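Carboxylesterase SOBER1 (Arabidopsis thaliana, PDB 6AVX) hydrolyses carboxylic esters with short acyl chains, shows phospholipase A2 activity, and dampens the plant hypersensitive response triggered by the bacterial effector AvrBsT. Local coordinates at residues Thr6-Leu14 / Asn101-Gly110; Gly128-Pro136 / Ile154-Val165. The protein carries 1 engineered substitution. One frame throughout, in Å; residues are numbered along the deposited sequence. Where two conformers were deposited one is given.

Interaction 1: residues Thr6-Leu14 / Asn101-Gly110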
loop_
_atom_site.group_PDB
_atom_site.type_symbol
_atom_site.label_atom_id
_atom_site.label_comp_id
_atom_site.label_asym_id
_atom_site.label_seq_id
_atom_site.Cartn_x
_atom_site.Cartn_y
_atom_site.Cartn_z
ATOM N N THR A 6 0.725 -4.416 18.071
ATOM C CA THR A 6 0.343 -4.151 16.676
ATOM C C THR A 6 1.343 -3.194 16.037
ATOM O O THR A 6 1.749 -2.206 16.651
ATOM C CB THR A 6 -1.050 -3.533 16.619
ATOM O OG1 THR A 6 -2.000 -4.433 17.212
ATOM C CG2 THR A 6 -1.456 -3.238 15.192
ATOM N N PHE A 7 1.758 -3.481 14.809
ATOM C CA PHE A 7 2.715 -2.666 14.076
ATOM C C PHE A 7 2.051 -2.226 12.784
ATOM O O PHE A 7 1.529 -3.066 12.038
ATOM C CB PHE A 7 3.948 -3.506 13.745
ATOM C CG PHE A 7 4.972 -2.782 12.928
ATOM C CD1 PHE A 7 5.751 -1.799 13.493
ATOM C CD2 PHE A 7 5.165 -3.093 11.596
ATOM C CE1 PHE A 7 6.694 -1.125 12.743
ATOM C CE2 PHE A 7 6.115 -2.426 10.843
ATOM C CZ PHE A 7 6.874 -1.441 11.414
ATOM N N ILE A 8 2.066 -0.928 12.515
ATOM C CA ILE A 8 1.448 -0.355 11.319
ATOM C C ILE A 8 2.518 0.434 10.582
ATOM O O ILE A 8 3.032 1.438 11.101
ATOM C CB ILE A 8 0.245 0.540 11.653
ATOM C CG1 ILE A 8 -0.753 -0.227 12.532
ATOM C CG2 ILE A 8 -0.402 1.023 10.374
ATOM C CD1 ILE A 8 -1.939 0.593 13.011
ATOM N N LEU A 9 2.850 -0.021 9.379
ATOM C CA LEU A 9 3.797 0.640 8.501
ATOM C C LEU A 9 2.994 1.437 7.486
ATOM O O LEU A 9 2.139 0.872 6.798
ATOM C CB LEU A 9 4.625 -0.428 7.785
ATOM C CG LEU A 9 5.678 0.093 6.817
ATOM C CD1 LEU A 9 6.702 0.913 7.560
ATOM C CD2 LEU A 9 6.328 -1.035 6.049
ATOM N N TRP A 10 3.245 2.738 7.388
ATOM C CA TRP A 10 2.555 3.613 6.449
ATOM C C TRP A 10 3.535 4.124 5.410
ATOM O O TRP A 10 4.558 4.706 5.774
ATOM C CB TRP A 10 1.926 4.814 7.159
ATOM C CG TRP A 10 1.069 5.603 6.208
ATOM C CD1 TRP A 10 1.486 6.506 5.275
ATOM C CD2 TRP A 10 -0.348 5.492 6.053
ATOM N NE1 TRP A 10 0.408 6.968 4.547
ATOM C CE2 TRP A 10 -0.725 6.365 5.013
ATOM C CE3 TRP A 10 -1.336 4.765 6.707
ATOM C CZ2 TRP A 10 -2.049 6.517 4.610
ATOM C CZ3 TRP A 10 -2.658 4.916 6.296
ATOM C CH2 TRP A 10 -2.993 5.790 5.271
ATOM N N LEU A 11 3.204 3.962 4.131
ATOM C CA LEU A 11 4.079 4.304 3.016
ATOM C C LEU A 11 3.494 5.488 2.256
ATOM O O LEU A 11 2.413 5.384 1.667
ATOM C CB LEU A 11 4.236 3.099 2.095
ATOM C CG LEU A 11 4.782 1.854 2.790
ATOM C CD1 LEU A 11 4.793 0.654 1.882
ATOM C CD2 LEU A 11 6.171 2.108 3.387
ATOM N N HIS A 12 4.220 6.608 2.264
ATOM C CA HIS A 12 3.779 7.846 1.643
ATOM C C HIS A 12 3.773 7.736 0.116
ATOM O O HIS A 12 4.321 6.813 -0.482
ATOM C CB HIS A 12 4.682 9.002 2.097
ATOM C CG HIS A 12 6.100 8.905 1.610
ATOM N ND1 HIS A 12 6.459 9.183 0.308
ATOM C CD2 HIS A 12 7.242 8.557 2.246
ATOM C CE1 HIS A 12 7.769 9.005 0.171
ATOM N NE2 HIS A 12 8.269 8.632 1.331
ATOM N N GLY A 13 3.165 8.742 -0.520
ATOM C CA GLY A 13 3.104 8.838 -1.966
ATOM C C GLY A 13 4.272 9.597 -2.581
ATOM O O GLY A 13 5.182 10.085 -1.907
ATOM N N LEU A 14 4.231 9.695 -3.904
ATOM C CA LEU A 14 5.343 10.249 -4.658
ATOM C C LEU A 14 5.643 11.678 -4.231
ATOM O O LEU A 14 4.755 12.538 -4.222
ATOM C CB LEU A 14 4.966 10.238 -6.135
ATOM C CG LEU A 14 5.957 10.863 -7.108
ATOM C CD1 LEU A 14 7.244 10.072 -7.071
ATOM C CD2 LEU A 14 5.344 10.920 -8.514
ATOM N N ASN A 101 -0.100 -9.415 13.337
ATOM C CA ASN A 101 -0.321 -8.106 13.938
ATOM C C ASN A 101 0.388 -6.995 13.174
ATOM O O ASN A 101 0.463 -5.860 13.678
ATOM C CB ASN A 101 0.099 -8.118 15.411
ATOM C CG ASN A 101 -0.893 -8.856 16.298
ATOM O OD1 ASN A 101 -1.635 -9.723 15.847
ATOM N ND2 ASN A 101 -0.920 -8.487 17.569
ATOM N N VAL A 102 0.896 -7.292 11.980
ATOM C CA VAL A 102 1.574 -6.327 11.123
ATOM C C VAL A 102 0.597 -5.891 10.052
ATOM O O VAL A 102 0.031 -6.732 9.341
ATOM C CB VAL A 102 2.813 -6.957 10.468
ATOM C CG1 VAL A 102 3.408 -6.029 9.416
ATOM C CG2 VAL A 102 3.847 -7.324 11.532
ATOM N N PHE A 103 0.427 -4.586 9.898
ATOM C CA PHE A 103 -0.410 -4.007 8.857
ATOM C C PHE A 103 0.434 -3.056 8.028
ATOM O O PHE A 103 1.184 -2.248 8.594
ATOM C CB PHE A 103 -1.596 -3.269 9.480
ATOM C CG PHE A 103 -2.516 -4.189 10.199
ATOM C CD1 PHE A 103 -2.246 -4.586 11.496
ATOM C CD2 PHE A 103 -3.612 -4.716 9.554
ATOM C CE1 PHE A 103 -3.081 -5.499 12.141
ATOM C CE2 PHE A 103 -4.443 -5.612 10.203
ATOM C CZ PHE A 103 -4.172 -5.992 11.480
ATOM N N ILE A 104 0.339 -3.165 6.708
ATOM C CA ILE A 104 1.042 -2.291 5.777
ATOM C C ILE A 104 -0.013 -1.452 5.073
ATOM O O ILE A 104 -0.990 -1.996 4.563
ATOM C CB ILE A 104 1.852 -3.097 4.744
ATOM C CG1 ILE A 104 2.598 -4.281 5.380
ATOM C CG2 ILE A 104 2.815 -2.175 4.011
ATOM C CD1 ILE A 104 3.561 -3.906 6.459
ATOM N N CYS A 105 0.190 -0.140 5.027
ATOM C CA CYS A 105 -0.767 0.769 4.416
ATOM C C CYS A 105 -0.015 1.790 3.593
ATOM O O CYS A 105 1.146 2.089 3.873
ATOM C CB CYS A 105 -1.532 1.554 5.487
ATOM S SG CYS A 105 -2.263 0.625 6.828
ATOM N N GLY A 106 -0.683 2.380 2.616
ATOM C CA GLY A 106 -0.030 3.455 1.894
ATOM C C GLY A 106 -0.931 4.121 0.880
ATOM O O GLY A 106 -1.916 3.544 0.400
ATOM N N LEU A 107 -0.548 5.343 0.529
ATOM C CA LEU A 107 -1.260 6.179 -0.429
ATOM C C LEU A 107 -0.559 6.197 -1.778
ATOM O O LEU A 107 0.626 6.529 -1.861
ATOM C CB LEU A 107 -1.338 7.612 0.094
ATOM C CG LEU A 107 -2.017 8.618 -0.841
ATOM C CD1 LEU A 107 -3.493 8.275 -1.072
ATOM C CD2 LEU A 107 -1.876 10.032 -0.310
ATOM N N SER A 108 -1.314 5.900 -2.835
ATOM C CA SER A 108 -0.912 6.101 -4.219
ATOM C C SER A 108 0.337 5.281 -4.512
ATOM O O SER A 108 0.274 4.058 -4.438
ATOM C CB SER A 108 -0.807 7.589 -4.538
ATOM O OG SER A 108 -0.760 7.738 -5.947
ATOM N N GLN A 109 1.479 5.903 -4.801
ATOM C CA GLN A 109 2.699 5.127 -4.978
ATOM C C GLN A 109 2.956 4.211 -3.779
ATOM O O GLN A 109 3.374 3.062 -3.937
ATOM C CB GLN A 109 3.884 6.077 -5.169
ATOM C CG GLN A 109 5.169 5.368 -5.532
ATOM C CD GLN A 109 6.359 6.281 -5.505
ATOM O OE1 GLN A 109 6.607 6.974 -4.523
ATOM N NE2 GLN A 109 7.105 6.290 -6.593
ATOM N N GLY A 110 2.697 4.699 -2.573
ATOM C CA GLY A 110 2.868 3.887 -1.383
ATOM C C GLY A 110 1.827 2.793 -1.253
ATOM O O GLY A 110 2.075 1.773 -0.599
#
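Trp10 and Cys105 meet where two parallel strands, 7-11 and 102-107, lie side by side in the central sheet of the alpha/beta-hydrolase fold; the second strand runs into the nucleophile elbow, the Gly-x-Ser-x-Gly turn carrying Ser108, by similarity the charge-relay serine. Six backbone hydrogen bonds zip the pair together, from Phe7 N to Asn101 O (2.9 Å) up to Leu107 N, which gives a longer bond to Leu11 O.

On the face bearing Ile8, Trp10, Phe103 and Cys105, small is set beside large. The indole of Trp10, with CG anti to the backbone N (chi1 -172°), sweeps across toward the neighbouring strand and brings its CE3 within 3.4 Å of Cys105 CB, while Gly106 CA and Cys105 O lie under one ring face. A slim cysteine suits this place because the broad flat ring can spread over it. Cys105 SG turns the other way along the strand to touch Ile8 CG2 at 4.0 Å, and at the strand's start the methyl CG2 of Thr6 leans on Phe103 CD1. Helix 198-212 covers this face, with Leu201 on Trp10 and Ile208 on Phe103.

The opposite face, bearing Phe7, Leu9, Leu11, Val102 and Ile104, is apolar and packs against helix 75-94. Val102 CG1 lies at the edge of the Phe7 ring, and Leu9 and Ile104 lie alongside each other.

Where the strands end the fit tightens around glycines. With no side chain on this second face, Gly106 lets Gly110 O pass close by and Leu11 O approach its CA to 3.1 Å; Leu11 O also receives a CA-H...O contact from Gly110. Gln109, its amide held by Ser58 and Trp59, reaches out over Leu14, and its OE1 stops 3.5 Å from Leu14 CA.

Interaction 2: residues Gly128-Pro136 / Ile154-Val165; sequences GAVLSGWVP and ILWSHGTDDRMV
Val130 CG1 sits squarely over the six-membered ring of Trp156, 3.5 Å from its centroid and 5° off the normal, a CH-pi contact between residues paired on adjacent parallel strands 127-131 and 154-159, which four backbone hydrogen bonds join. A chi1 of -167° carries the indole beside its own carbonyl carbon and across to the valine, and its CZ2 edge reaches Gly133 O at 3.3 Å. His158 repeats the pattern: Ser132 CA lies over one face of its imidazole and Gly133 O at its edge.

Both rings are fixed in rotation by two nearly straight bonds lying in the ring planes. Trp156 NE1 donates to His158 ND1 (3.1 Å), and His158 NE2 donates to Val165 O, which it meets from above the carbonyl plane. Histidine suits the middle of this chain of bonds: one nitrogen accepts, the other gives. Val165 CG1 lies 3.2 Å from Gly133 O, which has no hydrogen-bond partner in the model, and CG2 meets Trp134 CE3.

Asp162, by similarity the charge-relay acid, is positioned through OD1, which takes the N-H groups of Met164 and Val165 in an Asx turn and Asx motif. OD2 bonds to His194 and to a water that also joins Ser132 OG and Gly159 N.

Farther out, Trp134 packs on helix 109-120, Phe186 of strand 184-189 meets the Trp156 ring, and on the other face Leu131 and Ser157 rest on Glu200 of helix 198-212.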
loop_
_atom_site.group_PDB
_atom_site.type_symbol
_atom_site.label_atom_id
_atom_site.label_comp_id
_atom_site.label_asym_id
_atom_site.label_seq_id
_atom_site.Cartn_x
_atom_site.Cartn_y
_atom_site.Cartn_z
ATOM N N GLY A 128 -3.071 -5.583 4.271
ATOM C CA GLY A 128 -2.566 -4.510 3.443
ATOM C C GLY A 128 -3.693 -3.559 3.103
ATOM O O GLY A 128 -4.714 -3.989 2.545
ATOM N N ALA A 129 -3.538 -2.279 3.435
ATOM C CA ALA A 129 -4.535 -1.255 3.118
ATOM C C ALA A 129 -3.963 -0.369 2.026
ATOM O O ALA A 129 -2.983 0.352 2.250
ATOM C CB ALA A 129 -4.874 -0.419 4.342
ATOM N N VAL A 130 -4.542 -0.454 0.844
ATOM C CA VAL A 130 -4.124 0.331 -0.312
ATOM C C VAL A 130 -5.078 1.507 -0.436
ATOM O O VAL A 130 -6.299 1.311 -0.470
ATOM C CB VAL A 130 -4.172 -0.536 -1.580
ATOM C CG1 VAL A 130 -3.879 0.302 -2.818
ATOM C CG2 VAL A 130 -3.229 -1.738 -1.460
ATOM N N LEU A 131 -4.543 2.724 -0.504
ATOM C CA LEU A 131 -5.366 3.915 -0.718
ATOM C C LEU A 131 -4.992 4.489 -2.071
ATOM O O LEU A 131 -3.859 4.944 -2.276
ATOM C CB LEU A 131 -5.166 4.955 0.382
ATOM C CG LEU A 131 -5.651 4.593 1.791
ATOM C CD1 LEU A 131 -4.690 3.655 2.518
ATOM C CD2 LEU A 131 -5.846 5.858 2.604
ATOM N N SER A 132 -5.918 4.440 -3.007
ATOM C CA SER A 132 -5.741 5.104 -4.294
ATOM C C SER A 132 -4.479 4.650 -5.016
ATOM O O SER A 132 -3.774 5.440 -5.637
ATOM C CB SER A 132 -5.753 6.617 -4.122
ATOM O OG SER A 132 -6.897 7.016 -3.369
ATOM N N GLY A 133 -4.205 3.354 -4.947
ATOM C CA GLY A 133 -3.041 2.775 -5.564
ATOM C C GLY A 133 -3.321 2.163 -6.919
ATOM O O GLY A 133 -4.326 2.442 -7.579
ATOM N N TRP A 134 -2.401 1.304 -7.338
ATOM C CA TRP A 134 -2.511 0.594 -8.605
ATOM C C TRP A 134 -1.698 -0.681 -8.481
ATOM O O TRP A 134 -0.948 -0.864 -7.534
ATOM C CB TRP A 134 -2.040 1.455 -9.770
ATOM C CG TRP A 134 -0.575 1.818 -9.753
ATOM C CD1 TRP A 134 0.437 1.137 -10.362
ATOM C CD2 TRP A 134 0.026 2.975 -9.160
ATOM N NE1 TRP A 134 1.620 1.785 -10.168
ATOM C CE2 TRP A 134 1.403 2.932 -9.456
ATOM C CE3 TRP A 134 -0.470 4.060 -8.438
ATOM C CZ2 TRP A 134 2.291 3.918 -9.030
ATOM C CZ3 TRP A 134 0.400 5.042 -8.026
ATOM C CH2 TRP A 134 1.774 4.974 -8.339
ATOM N N VAL A 135 -1.863 -1.578 -9.449
ATOM C CA VAL A 135 -1.129 -2.838 -9.482
ATOM C C VAL A 135 0.205 -2.577 -10.174
ATOM O O VAL A 135 0.209 -2.250 -11.367
ATOM C CB VAL A 135 -1.923 -3.929 -10.206
ATOM C CG1 VAL A 135 -1.143 -5.238 -10.196
ATOM C CG2 VAL A 135 -3.271 -4.129 -9.528
ATOM N N PRO A 136 1.348 -2.689 -9.478
ATOM C CA PRO A 136 2.599 -2.187 -10.047
ATOM C C PRO A 136 3.416 -3.244 -10.754
ATOM O O PRO A 136 4.628 -3.089 -10.913
ATOM C CB PRO A 136 3.336 -1.662 -8.813
ATOM C CG PRO A 136 2.972 -2.631 -7.794
ATOM C CD PRO A 136 1.526 -2.999 -8.046
ATOM N N ILE A 154 -6.567 -7.843 1.883
ATOM C CA ILE A 154 -6.333 -6.522 1.302
ATOM C C ILE A 154 -7.611 -5.712 1.431
ATOM O O ILE A 154 -8.699 -6.200 1.102
ATOM C CB ILE A 154 -5.924 -6.617 -0.176
ATOM C CG1 ILE A 154 -4.694 -7.507 -0.361
ATOM C CG2 ILE A 154 -5.680 -5.242 -0.747
ATOM C CD1 ILE A 154 -3.420 -7.021 0.305
ATOM N N LEU A 155 -7.484 -4.481 1.889
ATOM C CA LEU A 155 -8.557 -3.494 1.820
ATOM C C LEU A 155 -8.106 -2.405 0.864
ATOM O O LEU A 155 -7.114 -1.724 1.137
ATOM C CB LEU A 155 -8.855 -2.898 3.196
ATOM C CG LEU A 155 -9.830 -1.714 3.177
ATOM C CD1 LEU A 155 -11.201 -2.120 2.667
ATOM C CD2 LEU A 155 -9.942 -1.114 4.548
ATOM N N TRP A 156 -8.810 -2.240 -0.241
ATOM C CA TRP A 156 -8.478 -1.249 -1.254
ATOM C C TRP A 156 -9.528 -0.153 -1.214
ATOM O O TRP A 156 -10.712 -0.439 -1.399
ATOM C CB TRP A 156 -8.492 -1.908 -2.625
ATOM C CG TRP A 156 -7.871 -1.087 -3.703
ATOM C CD1 TRP A 156 -8.282 0.124 -4.173
ATOM C CD2 TRP A 156 -6.697 -1.417 -4.446
ATOM N NE1 TRP A 156 -7.434 0.564 -5.157
ATOM C CE2 TRP A 156 -6.449 -0.372 -5.347
ATOM C CE3 TRP A 156 -5.826 -2.513 -4.426
ATOM C CZ2 TRP A 156 -5.379 -0.396 -6.230
ATOM C CZ3 TRP A 156 -4.761 -2.535 -5.286
ATOM C CH2 TRP A 156 -4.544 -1.482 -6.183
ATOM N N SER A 157 -9.102 1.082 -0.979
ATOM C CA SER A 157 -9.964 2.254 -0.916
ATOM C C SER A 157 -9.620 3.139 -2.103
ATOM O O SER A 157 -8.441 3.387 -2.354
ATOM C CB SER A 157 -9.684 3.023 0.374
ATOM O OG SER A 157 -9.987 2.238 1.523
ATOM N N HIS A 158 -10.619 3.610 -2.847
ATOM C CA HIS A 158 -10.335 4.427 -4.026
ATOM C C HIS A 158 -11.462 5.423 -4.242
ATOM O O HIS A 158 -12.646 5.079 -4.101
ATOM C CB HIS A 158 -10.169 3.561 -5.275
ATOM C CG HIS A 158 -9.120 4.036 -6.232
ATOM N ND1 HIS A 158 -7.986 3.297 -6.504
ATOM C CD2 HIS A 158 -9.029 5.156 -6.989
ATOM C CE1 HIS A 158 -7.243 3.947 -7.381
ATOM N NE2 HIS A 158 -7.849 5.085 -7.687
ATOM N N GLY A 159 -11.086 6.641 -4.612
ATOM C CA GLY A 159 -12.061 7.672 -4.919
ATOM C C GLY A 159 -12.534 7.544 -6.350
ATOM O O GLY A 159 -11.752 7.359 -7.277
ATOM N N THR A 160 -13.852 7.664 -6.533
ATOM C CA THR A 160 -14.403 7.477 -7.867
ATOM C C THR A 160 -13.993 8.584 -8.824
ATOM O O THR A 160 -13.978 8.363 -10.038
ATOM C CB THR A 160 -15.932 7.404 -7.848
ATOM O OG1 THR A 160 -16.472 8.628 -7.348
ATOM C CG2 THR A 160 -16.423 6.259 -6.990
ATOM N N ASP A 161 -13.649 9.761 -8.309
ATOM C CA ASP A 161 -13.369 10.927 -9.132
ATOM C C ASP A 161 -11.883 11.186 -9.298
ATOM O O ASP A 161 -11.491 12.256 -9.769
ATOM C CB ASP A 161 -14.073 12.163 -8.560
ATOM C CG ASP A 161 -15.582 12.113 -8.732
ATOM O OD1 ASP A 161 -16.118 11.027 -9.039
ATOM O OD2 ASP A 161 -16.236 13.169 -8.554
ATOM N N ASP A 162 -11.047 10.215 -8.949
ATOM C CA ASP A 162 -9.601 10.364 -9.017
ATOM C C ASP A 162 -9.160 10.414 -10.477
ATOM O O ASP A 162 -9.404 9.475 -11.243
ATOM C CB ASP A 162 -8.993 9.157 -8.304
ATOM C CG ASP A 162 -7.513 9.304 -8.008
ATOM O OD1 ASP A 162 -6.786 9.994 -8.755
ATOM O OD2 ASP A 162 -7.064 8.694 -7.001
ATOM N N ARG A 163 -8.493 11.502 -10.863
ATOM C CA ARG A 163 -7.960 11.686 -12.209
ATOM C C ARG A 163 -6.447 11.594 -12.239
ATOM O O ARG A 163 -5.834 11.843 -13.281
ATOM C CB ARG A 163 -8.434 13.011 -12.811
ATOM C CG ARG A 163 -9.956 13.083 -12.945
ATOM C CD ARG A 163 -10.416 14.204 -13.869
ATOM N NE ARG A 163 -9.765 14.145 -15.183
ATOM C CZ ARG A 163 -9.211 15.180 -15.815
ATOM N NH1 ARG A 163 -9.249 16.400 -15.296
ATOM N NH2 ARG A 163 -8.637 15.000 -16.996
ATOM N N MET A 164 -5.833 11.220 -11.121
ATOM C CA MET A 164 -4.400 11.003 -11.088
ATOM C C MET A 164 -4.046 9.532 -11.109
ATOM O O MET A 164 -3.140 9.138 -11.850
ATOM C CB MET A 164 -3.787 11.692 -9.879
ATOM C CG MET A 164 -3.914 13.178 -10.021
ATOM S SD MET A 164 -3.417 14.085 -8.572
ATOM C CE MET A 164 -1.690 13.611 -8.456
ATOM N N VAL A 165 -4.754 8.731 -10.340
ATOM C CA VAL A 165 -4.731 7.280 -10.436
ATOM C C VAL A 165 -6.188 6.921 -10.664
ATOM O O VAL A 165 -7.009 6.983 -9.745
ATOM C CB VAL A 165 -4.176 6.617 -9.175
ATOM C CG1 VAL A 165 -4.243 5.098 -9.320
ATOM C CG2 VAL A 165 -2.746 7.069 -8.927
HETATM O O HOH W 1 -7.577 0.961 2.041
HETATM O O HOH W 2 -8.693 8.105 -4.995
#

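In the fold
Both contacts are buried in the same parallel sheet: the centre of interaction 1 lies about 5 Å, and that of interaction 2 about 9 Å, from the centre of the chain. Strands 102-107 and 127-131 are neighbours, so the two join directly, with Ala129 N probably bonded to Ile104 O and Ser108 N to Leu131 O. Their chemistry differs. Residues 6-14 and 101-110 pack mainly by apolar side chains and glycine-tight backbone, whereas residues 128-136 and 154-165 add a polar network of rings, carboxylate and ordered water. Interaction 1 supplies Ser108 and interaction 2 Asp162, with His194 completing the probable triad; Trp134 bridges them by packing on Ser108 and Gln109.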